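Local coordinates for SusD superfamily protein (Parabacteroides distasonis, PDB 3OTN) that probably binds carbohydrate or related nutrients at the outer membrane, as other members of the SusD family do, at residues Gln150-Pro155 and Asn473-Gln478; Asp81-Cys86 and Arg131-Val136; Val72-Leu77 and Ile465-Arg470. All blocks are in the same frame, centred on the assembly; numbering follows the deposited sequence. Where two conformers were deposited one is given.

The three contacts illustrate how a helical SusD-family chain ties its C-terminal end back onto its N-terminal helices. Along the chain, interaction 2 (81-86 with 131-136) is local, joining helix 79-100 to the end of helix 108-133, and it closes before interaction 1 opens at 150-155. Interaction 3 (72-77 with 465-470) encloses interaction 2 and crosses interaction 1, whose second segment, 473-478, directly follows helix 467-472. Their centres lie about 11 to 14 Å apart, on one side of the chain's centre. Direct contacts join them: R153 NE bonds to D135 O, Q478 OE1 accepts from I465 N, and W83 packs on I465 and E469.

Interaction 1: Gln150-Pro155 and Asn473-Gln478; sequences QVSRAP and NPNLTQ
N473 holds its CG opposite the backbone N (chi1 -176°), which carries its amide to the backbone of Q150 and V151, while N475, turned with CG beside its own N (chi1 -77°), sends its amide to the same strip of chain. Two neighbouring carbonyls are thereby gripped by two asparagines. N475 ND2 donates to Q150 O at 2.9 Å in a nearly straight bond (169°), with the acceptor close to the plane of the N475 amide. N473 ND2 donates to V151 O, also at 2.9 Å, along a more bent path and with the oxygen tilted from its amide plane. The other end of the N473 amide works within its own segment: OD1 accepts from N475 N at 3.0 Å, from above the carbonyl plane and in a bent bond, an Asx turn within the type I beta turn N473-L476, so the turn holds the amide that reaches across. Q150 slides past N473 in the opposite direction, its CB 3.5 Å from N473 OD1, and its NE2 is hydrogen-bonded to A472 O.

Further along, the R153 chain crosses L476 at about a right angle, CG lying 3.8 Å from L476 CD2. The bend at chi3 brings NH1 to T477 OG1, to which it donates a bent hydrogen bond of 3.0 Å, the hydroxyl oxygen somewhat tilted from the guanidinium plane. NE and NH2 are engaged by D135 O and N479 OD1. One water bridges the two backbones, accepting from R153 N and T477 N; a second joins S152 OG to N475 O.

This surface contact pairs two irregular segments of the chain. Segment 150-155 links helix 108-133 to helix 156-172, and segment 473-478 leaves the end of helix 467-472, on which L476 packs through E469.

Interaction 2: Asp81-Cys86 and Arg131-Val136; sequences DWWQDC and RIFGDV. With ACT (acetate ion), chain E.
An aromatic cluster buried between helix 79-100 and the C-terminal end of helix 108-133 forms this contact, with the adjacent tryptophans W82 and W83 supplying one wall. W83, its CG anti to the backbone N (chi1 -174°), swings its six-membered ring beside F133 so that the indole edge meets the phenyl face. This is a T-shaped stack, with centroids 5.1 Å apart and planes at 82°; W83 CE3 stands over the centre of the F133 ring. The opposite face of that ring is covered by CG2 of its neighbour I132.

The two helices are consecutive in the chain, consistent with the TPR-like helical pairs of the SusD fold. The same I132 uses its other branch on W82: CD1 makes a CH-pi contact over the six-membered ring, 3.9 Å from its centroid and displaced toward the rim. W82 NE1 is hydrogen-bonded to T44 O. Beyond G134, where positive phi ends the helix, the chain returns V136, whose CG1 lies 3.8 Å from W83 CZ3. At the pyrrole side of the indole, W83 NE1 donates to O of an acetate ion at 3.0 Å, probably acquired from the crystallisation liquor.

Interaction 3: Val72-Leu77 and Ile465-Arg470; sequences VSDRSL and IPLSER. With EDO (1,2-ethanediol), chain L.
L467 leads into the short helix 467-472 and packs against D74 and R75, in the type I beta turn S73-S76 of the loop before helix 79-100. From the backbone outward, its CB lies 3.5 Å from D74 O. CG stands anti to the backbone N (chi1 -177°) and comes no nearer than 4.2 Å to D74 OD2; beyond it the two methyls part company. CD1 approaches the carboxylate, 3.5 Å from D74 OD2, whereas CD2 sits over one face of the R75 guanidinium, 3.4 Å from R75 CZ and offset toward the rim. The extended R75 chain lies alongside the leucine, pointing the same way, so a flat cationic group is laid upon a methyl.

Beneath the side chains, L467 N donates to D74 O at 2.9 Å, a nearly straight bond (169°) that binds the first turn of the helix to the beta turn. P466, the N-cap residue, faces the other way, toward F133 and E80. The beta turn is itself braced: S73 OG accepts from R75 N, an ST turn, and S76 OG from S73 N. Out at the carboxylate, a water donates to D74 OD2 at 2.7 Å.

Interaction 1: Gln150-Pro155 and Asn473-Gln478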
loop_
_atom_site.group_PDB
_atom_site.type_symbol
_atom_site.label_atom_id
_atom_site.label_comp_id
_atom_site.label_asym_id
_atom_site.label_seq_id
_atom_site.Cartn_x
_atom_site.Cartn_y
_atom_site.Cartn_z
ATOM N N GLN A 150 7.118 14.674 25.590
ATOM C CA GLN A 150 6.767 15.717 24.617
ATOM C C GLN A 150 7.861 15.790 23.531
ATOM O O GLN A 150 8.559 16.774 23.395
ATOM C CB GLN A 150 6.550 17.083 25.308
ATOM C CG GLN A 150 5.463 17.067 26.410
ATOM C CD GLN A 150 4.044 17.203 25.877
ATOM O OE1 GLN A 150 3.589 18.311 25.663
ATOM N NE2 GLN A 150 3.343 16.081 25.681
ATOM N N VAL A 151 7.962 14.728 22.727
ATOM C CA VAL A 151 8.972 14.632 21.652
ATOM C C VAL A 151 8.722 15.664 20.545
ATOM O O VAL A 151 7.645 16.242 20.474
ATOM C CB VAL A 151 8.959 13.218 21.038
ATOM C CG1 VAL A 151 9.382 12.183 22.100
ATOM C CG2 VAL A 151 7.542 12.847 20.505
ATOM N N SER A 152 9.724 15.870 19.692
ATOM C CA SER A 152 9.637 16.734 18.535
ATOM C C SER A 152 9.770 15.894 17.286
ATOM O O SER A 152 10.277 14.779 17.330
ATOM C CB SER A 152 10.764 17.753 18.585
ATOM O OG SER A 152 10.634 18.503 19.779
ATOM N N ARG A 153 9.311 16.442 16.173
ATOM C CA ARG A 153 9.422 15.778 14.888
ATOM C C ARG A 153 10.872 15.909 14.420
ATOM O O ARG A 153 11.439 16.984 14.486
ATOM C CB ARG A 153 8.480 16.421 13.861
ATOM C CG ARG A 153 7.013 16.430 14.297
ATOM C CD ARG A 153 6.204 17.360 13.410
ATOM N NE ARG A 153 6.190 16.882 12.052
ATOM C CZ ARG A 153 5.955 17.599 10.952
ATOM N NH1 ARG A 153 5.745 18.904 10.972
ATOM N NH2 ARG A 153 5.981 16.978 9.784
ATOM N N ALA A 154 11.456 14.824 13.909
ATOM C CA ALA A 154 12.841 14.829 13.449
ATOM C C ALA A 154 12.821 14.878 11.909
ATOM O O ALA A 154 11.821 14.453 11.277
ATOM C CB ALA A 154 13.562 13.572 13.955
ATOM N N PRO A 155 13.919 15.337 11.290
ATOM C CA PRO A 155 13.904 15.385 9.813
ATOM C C PRO A 155 13.669 14.031 9.159
ATOM O O PRO A 155 14.166 13.027 9.658
ATOM C CB PRO A 155 15.297 15.908 9.463
ATOM C CG PRO A 155 15.695 16.750 10.651
ATOM C CD PRO A 155 15.092 16.050 11.854
ATOM N N ASN A 473 0.576 17.187 22.492
ATOM C CA ASN A 473 2.002 17.461 22.427
ATOM C C ASN A 473 2.238 18.690 21.547
ATOM O O ASN A 473 2.477 18.555 20.341
ATOM C CB ASN A 473 2.752 16.247 21.867
ATOM C CG ASN A 473 4.251 16.447 21.861
ATOM O OD1 ASN A 473 4.731 17.462 22.352
ATOM N ND2 ASN A 473 4.998 15.489 21.287
ATOM N N PRO A 474 2.194 19.888 22.146
ATOM C CA PRO A 474 2.494 21.073 21.367
ATOM C C PRO A 474 3.946 21.192 20.901
ATOM O O PRO A 474 4.225 22.155 20.205
ATOM C CB PRO A 474 2.156 22.238 22.319
ATOM C CG PRO A 474 2.034 21.660 23.635
ATOM C CD PRO A 474 1.710 20.225 23.492
ATOM N N ASN A 475 4.855 20.285 21.294
ATOM C CA ASN A 475 6.188 20.226 20.653
ATOM C C ASN A 475 6.184 19.666 19.225
ATOM O O ASN A 475 7.207 19.715 18.566
ATOM C CB ASN A 475 7.241 19.481 21.514
ATOM C CG ASN A 475 7.761 20.329 22.671
ATOM O OD1 ASN A 475 7.699 21.545 22.622
ATOM N ND2 ASN A 475 8.259 19.686 23.714
ATOM N N LEU A 476 5.062 19.108 18.766
ATOM C CA LEU A 476 4.907 18.735 17.357
ATOM C C LEU A 476 4.556 19.948 16.508
ATOM O O LEU A 476 3.508 20.572 16.675
ATOM C CB LEU A 476 3.834 17.662 17.167
ATOM C CG LEU A 476 3.945 16.348 17.936
ATOM C CD1 LEU A 476 2.699 15.484 17.687
ATOM C CD2 LEU A 476 5.244 15.563 17.549
ATOM N N THR A 477 5.425 20.287 15.574
ATOM C CA THR A 477 5.089 21.283 14.541
ATOM C C THR A 477 4.049 20.700 13.553
ATOM O O THR A 477 3.700 19.507 13.620
ATOM C CB THR A 477 6.342 21.731 13.763
ATOM O OG1 THR A 477 6.927 20.590 13.112
ATOM C CG2 THR A 477 7.371 22.376 14.721
ATOM N N GLN A 478 3.575 21.550 12.639
ATOM C CA GLN A 478 2.636 21.172 11.602
ATOM C C GLN A 478 3.251 21.319 10.216
ATOM O O GLN A 478 4.159 22.105 9.987
ATOM C CB GLN A 478 1.343 21.970 11.755
ATOM C CG GLN A 478 0.221 21.681 10.774
ATOM C CD GLN A 478 -0.287 20.252 10.828
ATOM O OE1 GLN A 478 0.230 19.388 10.125
ATOM N NE2 GLN A 478 -1.307 19.999 11.646
HETATM O O HOH W 1 9.925 21.186 19.177
HETATM O O HOH W 2 8.029 19.114 16.273
#

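Interaction 2: Asp81-Cys86 and Arg131-Val136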
loop_
_atom_site.group_PDB
_atom_site.type_symbol
_atom_site.label_atom_id
_atom_site.label_comp_id
_atom_site.label_asym_id
_atom_site.label_seq_id
_atom_site.Cartn_x
_atom_site.Cartn_y
_atom_site.Cartn_z
ATOM N N ASP A 81 -5.690 7.599 12.813
ATOM C CA ASP A 81 -5.543 6.135 12.872
ATOM C C ASP A 81 -4.146 5.737 12.404
ATOM O O ASP A 81 -3.498 4.891 13.008
ATOM C CB ASP A 81 -6.609 5.458 11.994
ATOM C CG ASP A 81 -8.021 5.934 12.338
ATOM O OD1 ASP A 81 -8.617 5.341 13.240
ATOM O OD2 ASP A 81 -8.485 6.949 11.773
ATOM N N TRP A 82 -3.704 6.373 11.325
ATOM C CA TRP A 82 -2.404 6.091 10.771
ATOM C C TRP A 82 -1.303 6.476 11.739
ATOM O O TRP A 82 -0.395 5.683 11.948
ATOM C CB TRP A 82 -2.172 6.776 9.429
ATOM C CG TRP A 82 -2.722 6.061 8.251
ATOM C CD1 TRP A 82 -3.901 6.312 7.608
ATOM C CD2 TRP A 82 -2.091 5.014 7.529
ATOM N NE1 TRP A 82 -4.058 5.462 6.538
ATOM C CE2 TRP A 82 -2.956 4.649 6.470
ATOM C CE3 TRP A 82 -0.890 4.332 7.679
ATOM C CZ2 TRP A 82 -2.635 3.645 5.548
ATOM C CZ3 TRP A 82 -0.580 3.309 6.773
ATOM C CH2 TRP A 82 -1.442 3.002 5.705
ATOM N N TRP A 83 -1.400 7.661 12.342
ATOM C CA TRP A 83 -0.377 8.103 13.303
ATOM C C TRP A 83 -0.336 7.230 14.567
ATOM O O TRP A 83 0.694 6.746 14.945
ATOM C CB TRP A 83 -0.638 9.553 13.710
ATOM C CG TRP A 83 0.402 10.157 14.582
ATOM C CD1 TRP A 83 0.493 10.071 15.939
ATOM C CD2 TRP A 83 1.468 10.981 14.159
ATOM N NE1 TRP A 83 1.574 10.787 16.397
ATOM C CE2 TRP A 83 2.207 11.349 15.321
ATOM C CE3 TRP A 83 1.907 11.430 12.906
ATOM C CZ2 TRP A 83 3.343 12.162 15.258
ATOM C CZ3 TRP A 83 3.056 12.244 12.840
ATOM C CH2 TRP A 83 3.745 12.609 14.016
ATOM N N GLN A 84 -1.471 7.066 15.208
ATOM C CA GLN A 84 -1.543 6.337 16.476
ATOM C C GLN A 84 -1.150 4.868 16.317
ATOM O O GLN A 84 -0.392 4.346 17.146
ATOM C CB GLN A 84 -2.937 6.442 17.083
ATOM C CG GLN A 84 -3.315 7.833 17.493
ATOM C CD GLN A 84 -4.752 7.955 18.012
ATOM O OE1 GLN A 84 -5.489 6.968 18.117
ATOM N NE2 GLN A 84 -5.141 9.179 18.357
ATOM N N ASP A 85 -1.609 4.216 15.249
ATOM C CA ASP A 85 -1.333 2.773 15.113
ATOM C C ASP A 85 0.073 2.500 14.657
ATOM O O ASP A 85 0.637 1.535 15.111
ATOM C CB ASP A 85 -2.257 2.078 14.121
ATOM C CG ASP A 85 -3.683 1.939 14.637
ATOM O OD1 ASP A 85 -3.992 2.281 15.812
ATOM O OD2 ASP A 85 -4.505 1.515 13.816
ATOM N N CYS A 86 0.621 3.317 13.741
ATOM C CA CYS A 86 2.037 3.201 13.396
ATOM C C CYS A 86 2.902 3.390 14.633
ATOM O O CYS A 86 3.812 2.585 14.890
ATOM C CB CYS A 86 2.459 4.161 12.267
ATOM S SG CYS A 86 1.859 3.591 10.628
ATOM N N ARG A 131 6.457 9.004 4.694
ATOM C CA ARG A 131 5.858 9.294 3.374
ATOM C C ARG A 131 4.542 10.061 3.479
ATOM O O ARG A 131 4.276 10.917 2.651
ATOM C CB ARG A 131 5.646 8.009 2.577
ATOM C CG ARG A 131 6.970 7.443 2.045
ATOM C CD ARG A 131 6.761 6.240 1.173
ATOM N NE ARG A 131 6.198 5.130 1.928
ATOM C CZ ARG A 131 5.739 4.016 1.381
ATOM N NH1 ARG A 131 5.779 3.834 0.061
ATOM N NH2 ARG A 131 5.247 3.072 2.169
ATOM N N ILE A 132 3.771 9.753 4.516
ATOM C CA ILE A 132 2.460 10.350 4.767
ATOM C C ILE A 132 2.588 11.728 5.393
ATOM O O ILE A 132 1.939 12.664 4.927
ATOM C CB ILE A 132 1.570 9.411 5.675
ATOM C CG1 ILE A 132 1.247 8.130 4.911
ATOM C CG2 ILE A 132 0.238 10.106 6.113
ATOM C CD1 ILE A 132 0.592 6.994 5.760
ATOM N N PHE A 133 3.419 11.834 6.444
ATOM C CA PHE A 133 3.494 13.018 7.291
ATOM C C PHE A 133 4.769 13.802 7.229
ATOM O O PHE A 133 4.820 14.889 7.805
ATOM C CB PHE A 133 3.311 12.597 8.772
ATOM C CG PHE A 133 1.999 11.907 9.051
ATOM C CD1 PHE A 133 0.819 12.639 9.126
ATOM C CD2 PHE A 133 1.955 10.548 9.300
ATOM C CE1 PHE A 133 -0.391 12.027 9.392
ATOM C CE2 PHE A 133 0.751 9.915 9.573
ATOM C CZ PHE A 133 -0.425 10.650 9.623
ATOM N N GLY A 134 5.823 13.257 6.614
ATOM C CA GLY A 134 7.083 13.973 6.508
ATOM C C GLY A 134 7.892 13.777 7.775
ATOM O O GLY A 134 8.073 12.650 8.208
ATOM N N ASP A 135 8.398 14.861 8.351
ATOM C CA ASP A 135 9.161 14.789 9.593
ATOM C C ASP A 135 8.276 14.167 10.687
ATOM O O ASP A 135 7.137 14.544 10.813
ATOM C CB ASP A 135 9.582 16.196 10.044
ATOM C CG ASP A 135 10.636 16.846 9.145
ATOM O OD1 ASP A 135 11.056 16.273 8.131
ATOM O OD2 ASP A 135 11.034 17.984 9.468
ATOM N N VAL A 136 8.813 13.235 11.447
ATOM C CA VAL A 136 8.085 12.575 12.546
ATOM C C VAL A 136 9.043 12.289 13.681
ATOM O O VAL A 136 10.282 12.287 13.463
ATOM C CB VAL A 136 7.409 11.282 12.088
ATOM C CG1 VAL A 136 6.339 11.592 11.052
ATOM C CG2 VAL A 136 8.439 10.268 11.556
HETATM C C ACT E . 4.142 10.208 18.841
HETATM O O ACT E . 3.603 11.297 18.510
HETATM O OXT ACT E . 3.550 9.399 19.625
HETATM C CH3 ACT E . 5.474 9.870 18.303
#

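Interaction 3: Val72-Leu77 and Ile465-Arg470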
loop_
_atom_site.group_PDB
_atom_site.type_symbol
_atom_site.label_atom_id
_atom_site.label_comp_id
_atom_site.label_asym_id
_atom_site.label_seq_id
_atom_site.Cartn_x
_atom_site.Cartn_y
_atom_site.Cartn_z
ATOM N N VAL A 72 -8.566 19.450 3.157
ATOM C CA VAL A 72 -7.980 18.573 4.147
ATOM C C VAL A 72 -7.346 19.431 5.268
ATOM O O VAL A 72 -6.713 20.482 4.999
ATOM C CB VAL A 72 -6.978 17.607 3.478
ATOM C CG1 VAL A 72 -6.165 16.801 4.511
ATOM C CG2 VAL A 72 -7.743 16.630 2.563
ATOM N N SER A 73 -7.592 19.015 6.509
ATOM C CA SER A 73 -7.165 19.774 7.701
ATOM C C SER A 73 -6.660 18.814 8.764
ATOM O O SER A 73 -6.717 17.572 8.592
ATOM C CB SER A 73 -8.333 20.595 8.270
ATOM O OG SER A 73 -9.246 19.780 8.989
ATOM N N ASP A 74 -6.193 19.383 9.878
ATOM C CA ASP A 74 -5.751 18.565 11.010
ATOM C C ASP A 74 -6.902 17.781 11.670
ATOM O O ASP A 74 -6.652 16.923 12.484
ATOM C CB ASP A 74 -4.986 19.418 12.041
ATOM C CG ASP A 74 -5.766 20.597 12.537
ATOM O OD1 ASP A 74 -6.996 20.699 12.255
ATOM O OD2 ASP A 74 -5.121 21.446 13.199
ATOM N N ARG A 75 -8.148 18.102 11.326
ATOM C CA ARG A 75 -9.333 17.347 11.760
ATOM C C ARG A 75 -9.824 16.302 10.734
ATOM O O ARG A 75 -10.794 15.602 11.004
ATOM C CB ARG A 75 -10.487 18.299 12.054
ATOM C CG ARG A 75 -10.301 19.103 13.294
ATOM C CD ARG A 75 -11.418 20.138 13.407
ATOM N NE ARG A 75 -11.218 20.956 14.585
ATOM C CZ ARG A 75 -11.525 20.597 15.829
ATOM N NH1 ARG A 75 -12.108 19.426 16.094
ATOM N NH2 ARG A 75 -11.297 21.451 16.813
ATOM N N SER A 76 -9.190 16.190 9.572
ATOM C CA SER A 76 -9.644 15.184 8.577
ATOM C C SER A 76 -9.552 13.740 9.094
ATOM O O SER A 76 -8.811 13.418 10.020
ATOM C CB SER A 76 -8.895 15.357 7.264
ATOM O OG SER A 76 -9.291 16.606 6.662
ATOM N N LEU A 77 -10.355 12.874 8.512
ATOM C CA LEU A 77 -10.336 11.468 8.844
ATOM C C LEU A 77 -9.037 10.766 8.458
ATOM O O LEU A 77 -8.212 11.287 7.684
ATOM C CB LEU A 77 -11.538 10.777 8.180
ATOM C CG LEU A 77 -12.937 11.237 8.605
ATOM C CD1 LEU A 77 -13.993 10.498 7.822
ATOM C CD2 LEU A 77 -13.131 11.055 10.115
ATOM N N ILE A 465 -0.361 16.693 10.448
ATOM C CA ILE A 465 -0.225 16.026 11.731
ATOM C C ILE A 465 -1.603 16.206 12.369
ATOM O O ILE A 465 -2.128 17.294 12.331
ATOM C CB ILE A 465 0.853 16.664 12.606
ATOM C CG1 ILE A 465 2.200 16.793 11.858
ATOM C CG2 ILE A 465 1.018 15.876 13.901
ATOM C CD1 ILE A 465 2.698 15.519 11.152
ATOM N N PRO A 466 -2.205 15.134 12.919
ATOM C CA PRO A 466 -3.544 15.234 13.534
ATOM C C PRO A 466 -3.640 16.218 14.674
ATOM O O PRO A 466 -2.747 16.271 15.523
ATOM C CB PRO A 466 -3.773 13.829 14.102
ATOM C CG PRO A 466 -2.954 12.956 13.343
ATOM C CD PRO A 466 -1.732 13.737 12.908
ATOM N N LEU A 467 -4.743 16.954 14.709
ATOM C CA LEU A 467 -4.995 17.915 15.733
ATOM C C LEU A 467 -4.902 17.269 17.104
ATOM O O LEU A 467 -4.300 17.852 17.979
ATOM C CB LEU A 467 -6.379 18.555 15.579
ATOM C CG LEU A 467 -6.719 19.654 16.602
ATOM C CD1 LEU A 467 -5.671 20.763 16.599
ATOM C CD2 LEU A 467 -8.139 20.224 16.326
ATOM N N SER A 468 -5.466 16.066 17.288
ATOM C CA SER A 468 -5.396 15.422 18.592
ATOM C C SER A 468 -3.952 15.255 19.114
ATOM O O SER A 468 -3.678 15.468 20.309
ATOM C CB SER A 468 -6.092 14.043 18.570
ATOM O OG SER A 468 -5.473 13.198 17.639
ATOM N N GLU A 469 -3.053 14.849 18.225
ATOM C CA GLU A 469 -1.636 14.661 18.559
ATOM C C GLU A 469 -0.951 15.973 18.919
ATOM O O GLU A 469 -0.218 16.028 19.906
ATOM C CB GLU A 469 -0.914 14.001 17.405
ATOM C CG GLU A 469 -1.395 12.575 17.126
ATOM C CD GLU A 469 -1.154 11.610 18.303
ATOM O OE1 GLU A 469 -0.153 11.764 19.068
ATOM O OE2 GLU A 469 -1.959 10.691 18.448
ATOM N N ARG A 470 -1.264 17.034 18.173
ATOM C CA ARG A 470 -0.683 18.366 18.419
ATOM C C ARG A 470 -1.199 18.985 19.711
ATOM O O ARG A 470 -0.445 19.651 20.411
ATOM C CB ARG A 470 -0.939 19.314 17.243
ATOM C CG ARG A 470 -0.448 18.746 15.929
ATOM C CD ARG A 470 0.469 19.681 15.188
ATOM N NE ARG A 470 -0.162 20.944 14.845
ATOM C CZ ARG A 470 0.370 22.128 15.106
ATOM N NH1 ARG A 470 1.560 22.213 15.673
ATOM N NH2 ARG A 470 -0.267 23.226 14.748
HETATM C C1 EDO L . -5.245 22.522 2.930
HETATM O O1 EDO L . -6.143 21.465 2.612
HETATM C C2 EDO L . -5.938 23.839 2.662
HETATM O O2 EDO L . -6.053 23.947 1.250
HETATM O O HOH W 3 -2.554 22.067 12.675
#